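Local atomic coordinates of putative type I restriction enzyme R protein (Bacteroides fragilis NCTC 9343, PDB entry 3EVY), a protein that is probably the nuclease and ATPase subunit (R) of a type I restriction-modification system, represented here by part of its C-terminal region. Residues 40-43 with 44-47; 25-28 with 29-33. One frame throughout, in Å; residues are numbered along the deposited sequence.

How the contacts relate
Both contacts are local, and each lies within one continuous run of chain; they follow in series, neither nesting nor crossing. Coming from the N terminus, helix 12-30 runs out in contact 2, where residues 25-28 meet 29-33 and the chain turns toward the short helix 34-38. That helix gives way to a loop, and contact 1 (40-43 with 44-47) starts the long helix 43-63. Neither closes a larger loop; one handles a helix end, the other a helix start. Their centres are about 15 Å apart, yet they touch: L40 CD1 lies 3.6 Å from F31 CE1, tying the loop before helix 43-63 to the end of helix 12-30.

Contact 1 of 2, residues 40-43 with 44-47; sequences LESE and LDKR
S42 receives the backbone amide of D45 on its hydroxyl, with D45 N 3.3 Å from S42 OG. The serine reaches that amide because its OG sits between the backbone N and the carbonyl carbon (chi1 68°), which carries it forward to the opening turn of the helix. The two regular backbone bonds of that turn follow: K46 N gives its hydrogen to S42 O at 3.1 Å. R47 N gives its own to E43 O at 2.8 Å. The D45 N bond makes S42 the N-cap of helix 43-63, in the C-terminal region of the R subunit, with E43 and D45 placing acidic groups in the first turn, where the helix dipole would probably suit them. D45 OD2 comes within 3.1 Å of S42 OG. Farther out, E43 bends at chi2 (61°) and its carboxylate crosses the lysine stem, K46 CD lying 3.5 Å from E43 OE1 and almost as close to E43 OE2. The charges themselves stay apart: K46 NZ is 4.3 Å from E43 OE2, beyond a salt bridge, and any attraction there is probably modest. R47 bends twice on leaving the backbone, its first carbons running past E43 O, and NE is buried without a partner in the model, whereas NH2 makes a weak hydrogen bond to M91 O near the end of helix 78-91. On the loop side, L40 lays CD1 against D45 O at 3.7 Å, and its CB approaches K46 CG at 4.1 Å.

Contact 2 of 2, residues 25-28 with 29-33; sequences AEFL and SYFPT
E26 O takes the hydroxyl of S29 in a short hydrogen bond, S29 OG to E26 O 2.6 Å, approached in the carbonyl plane on a lone pair. With OG set between the backbone N and the carbonyl carbon (chi1 68°), S29 reaches back to the carbonyl three residues earlier. Around this the backbone bonding slackens. S29 N is shared weakly between A25 O and E26 O, and Y30 N also reaches E26 O weakly. F27 O is gripped twice, by Y30 N at 3.0 Å from above its carbonyl plane and by F31 N at 2.9 Å, nearly in line with C=O. P32 has no N-H to offer L28 O; its CA makes a CH...O contact there instead, at 3.3 Å.

The apolar part is the pair F27 and F31. F31 CD2 lies over one face of the F27 ring, 3.7 Å from F27 CE1, with the planes at 54°. Beyond it, F27 meets Y84 edge-to-face and packs on helix 43-63, while F31 meets F49 edge-to-face. Mixed i+3 and i+4 bonding, then a proline and the N-cap threonine T33, marks a helix C terminus handing over through a short turn to helix 34-38.

Contact 1 of 2, residues 40-43 with 44-47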
loop_
_atom_site.group_PDB
_atom_site.type_symbol
_atom_site.label_atom_id
_atom_site.label_comp_id
_atom_site.label_asym_id
_atom_site.label_seq_id
_atom_site.Cartn_x
_atom_site.Cartn_y
_atom_site.Cartn_z
ATOM N N LEU A 40 -9.907 -2.308 13.326
ATOM C CA LEU A 40 -9.849 -0.880 13.658
ATOM C C LEU A 40 -11.190 -0.393 14.250
ATOM O O LEU A 40 -12.251 -0.742 13.753
ATOM C CB LEU A 40 -9.467 -0.055 12.428
ATOM C CG LEU A 40 -8.062 -0.361 11.892
ATOM C CD1 LEU A 40 -7.748 0.579 10.704
ATOM C CD2 LEU A 40 -6.979 -0.245 12.986
ATOM N N GLU A 41 -11.152 0.389 15.320
ATOM C CA GLU A 41 -12.423 0.840 15.922
ATOM C C GLU A 41 -12.649 2.354 15.821
ATOM O O GLU A 41 -13.690 2.795 15.345
ATOM C CB GLU A 41 -12.565 0.330 17.355
ATOM C CG GLU A 41 -12.750 -1.232 17.430
ATOM C CD GLU A 41 -13.146 -1.728 18.831
ATOM O OE1 GLU A 41 -13.674 -0.923 19.661
ATOM O OE2 GLU A 41 -12.922 -2.934 19.102
ATOM N N SER A 42 -11.673 3.164 16.218
ATOM C CA SER A 42 -11.894 4.581 16.075
ATOM C C SER A 42 -11.998 5.015 14.603
ATOM O O SER A 42 -11.328 4.446 13.703
ATOM C CB SER A 42 -10.838 5.373 16.825
ATOM O OG SER A 42 -9.577 5.241 16.238
ATOM N N GLU A 43 -12.803 6.052 14.367
ATOM C CA GLU A 43 -12.869 6.626 13.052
ATOM C C GLU A 43 -11.536 7.282 12.633
ATOM O O GLU A 43 -11.212 7.300 11.444
ATOM C CB GLU A 43 -14.084 7.567 12.886
ATOM C CG GLU A 43 -14.994 7.170 11.658
ATOM C CD GLU A 43 -15.614 5.737 11.765
ATOM O OE1 GLU A 43 -15.600 5.087 12.855
ATOM O OE2 GLU A 43 -16.127 5.251 10.729
ATOM N N LEU A 44 -10.752 7.791 13.598
ATOM C CA LEU A 44 -9.465 8.396 13.213
ATOM C C LEU A 44 -8.547 7.292 12.640
ATOM O O LEU A 44 -7.848 7.531 11.673
ATOM C CB LEU A 44 -8.772 9.184 14.354
ATOM C CG LEU A 44 -9.483 10.523 14.770
ATOM C CD1 LEU A 44 -8.692 11.315 15.800
ATOM C CD2 LEU A 44 -9.927 11.427 13.557
ATOM N N ASP A 45 -8.559 6.110 13.254
ATOM C CA ASP A 45 -7.754 5.013 12.752
ATOM C C ASP A 45 -8.213 4.546 11.392
ATOM O O ASP A 45 -7.367 4.296 10.538
ATOM C CB ASP A 45 -7.755 3.845 13.692
ATOM C CG ASP A 45 -6.903 4.092 14.890
ATOM O OD1 ASP A 45 -6.014 4.961 14.828
ATOM O OD2 ASP A 45 -7.090 3.405 15.881
ATOM N N LYS A 46 -9.523 4.411 11.200
ATOM C CA LYS A 46 -10.053 4.064 9.873
ATOM C C LYS A 46 -9.668 5.100 8.845
ATOM O O LYS A 46 -9.260 4.740 7.768
ATOM C CB LYS A 46 -11.552 3.845 9.858
ATOM C CG LYS A 46 -11.962 2.811 10.818
ATOM C CD LYS A 46 -13.407 3.000 11.143
ATOM C CE LYS A 46 -14.230 2.031 10.357
ATOM N NZ LYS A 46 -14.982 1.106 11.257
ATOM N N ARG A 47 -9.735 6.384 9.194
ATOM C CA ARG A 47 -9.278 7.400 8.244
ATOM C C ARG A 47 -7.782 7.298 7.922
ATOM O O ARG A 47 -7.387 7.503 6.767
ATOM C CB ARG A 47 -9.616 8.808 8.680
ATOM C CG ARG A 47 -11.087 8.985 9.033
ATOM C CD ARG A 47 -11.996 8.553 7.888
ATOM N NE ARG A 47 -12.375 7.126 7.953
ATOM C CZ ARG A 47 -13.255 6.538 7.129
ATOM N NH1 ARG A 47 -13.842 7.239 6.156
ATOM N NH2 ARG A 47 -13.546 5.256 7.266
#

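Contact 2 of 2, residues 25-28 with 29-33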
loop_
_atom_site.group_PDB
_atom_site.type_symbol
_atom_site.label_atom_id
_atom_site.label_comp_id
_atom_site.label_asym_id
_atom_site.label_seq_id
_atom_site.Cartn_x
_atom_site.Cartn_y
_atom_site.Cartn_z
ATOM N N ALA A 25 6.674 -0.330 4.479
ATOM C CA ALA A 25 7.200 -0.858 5.752
ATOM C C ALA A 25 6.629 -0.036 6.869
ATOM O O ALA A 25 6.409 -0.544 7.975
ATOM C CB ALA A 25 8.736 -0.809 5.773
ATOM N N GLU A 26 6.395 1.248 6.608
ATOM C CA GLU A 26 5.686 2.053 7.572
ATOM C C GLU A 26 4.215 1.677 7.685
ATOM O O GLU A 26 3.721 1.485 8.784
ATOM C CB GLU A 26 5.830 3.538 7.268
ATOM C CG GLU A 26 7.280 4.037 7.602
ATOM C CD GLU A 26 7.822 5.069 6.613
ATOM O OE1 GLU A 26 7.042 5.940 6.127
ATOM O OE2 GLU A 26 9.039 4.997 6.324
ATOM N N PHE A 27 3.510 1.581 6.557
ATOM C CA PHE A 27 2.125 1.047 6.540
ATOM C C PHE A 27 2.006 -0.278 7.342
ATOM O O PHE A 27 1.117 -0.425 8.154
ATOM C CB PHE A 27 1.698 0.772 5.094
ATOM C CG PHE A 27 0.335 0.131 4.969
ATOM C CD1 PHE A 27 -0.815 0.896 4.916
ATOM C CD2 PHE A 27 0.216 -1.247 4.871
ATOM C CE1 PHE A 27 -2.108 0.271 4.801
ATOM C CE2 PHE A 27 -1.020 -1.861 4.741
ATOM C CZ PHE A 27 -2.184 -1.108 4.719
ATOM N N LEU A 28 2.863 -1.229 7.048
ATOM C CA LEU A 28 2.879 -2.532 7.744
ATOM C C LEU A 28 3.152 -2.439 9.265
ATOM O O LEU A 28 2.696 -3.279 10.028
ATOM C CB LEU A 28 3.846 -3.539 7.092
ATOM C CG LEU A 28 3.439 -3.973 5.702
ATOM C CD1 LEU A 28 4.596 -4.712 4.981
ATOM C CD2 LEU A 28 2.124 -4.759 5.710
ATOM N N SER A 29 3.875 -1.420 9.714
ATOM C CA SER A 29 4.086 -1.268 11.176
ATOM C C SER A 29 2.814 -0.778 11.870
ATOM O O SER A 29 2.697 -0.890 13.088
ATOM C CB SER A 29 5.272 -0.356 11.474
ATOM O OG SER A 29 4.906 0.945 11.059
ATOM N N TYR A 30 1.857 -0.246 11.105
ATOM C CA TYR A 30 0.566 0.154 11.647
ATOM C C TYR A 30 -0.485 -0.931 11.472
ATOM O O TYR A 30 -1.309 -1.136 12.375
ATOM C CB TYR A 30 -0.003 1.384 10.924
ATOM C CG TYR A 30 0.546 2.732 11.373
ATOM C CD1 TYR A 30 0.033 3.398 12.521
ATOM C CD2 TYR A 30 1.553 3.365 10.633
ATOM C CE1 TYR A 30 0.531 4.650 12.929
ATOM C CE2 TYR A 30 2.057 4.611 11.020
ATOM C CZ TYR A 30 1.541 5.252 12.161
ATOM O OH TYR A 30 2.074 6.485 12.509
ATOM N N PHE A 31 -0.485 -1.610 10.324
ATOM C CA PHE A 31 -1.535 -2.604 9.927
ATOM C C PHE A 31 -0.828 -3.840 9.455
ATOM O O PHE A 31 -0.644 -4.033 8.264
ATOM C CB PHE A 31 -2.407 -2.030 8.813
ATOM C CG PHE A 31 -2.900 -0.615 9.158
ATOM C CD1 PHE A 31 -3.820 -0.412 10.183
ATOM C CD2 PHE A 31 -2.424 0.481 8.451
ATOM C CE1 PHE A 31 -4.195 0.897 10.532
ATOM C CE2 PHE A 31 -2.801 1.787 8.764
ATOM C CZ PHE A 31 -3.692 2.003 9.790
ATOM N N PRO A 32 -0.357 -4.641 10.405
ATOM C CA PRO A 32 0.481 -5.781 10.088
ATOM C C PRO A 32 -0.184 -6.849 9.240
ATOM O O PRO A 32 0.512 -7.561 8.579
ATOM C CB PRO A 32 0.913 -6.298 11.471
ATOM C CG PRO A 32 -0.134 -5.782 12.436
ATOM C CD PRO A 32 -0.472 -4.408 11.866
ATOM N N THR A 33 -1.521 -6.978 9.276
ATOM C CA THR A 33 -2.225 -7.996 8.550
ATOM C C THR A 33 -3.555 -7.428 8.013
ATOM O O THR A 33 -3.978 -6.348 8.364
ATOM C CB THR A 33 -2.608 -9.198 9.470
ATOM O OG1 THR A 33 -3.442 -8.688 10.530
ATOM C CG2 THR A 33 -1.339 -9.869 10.057
#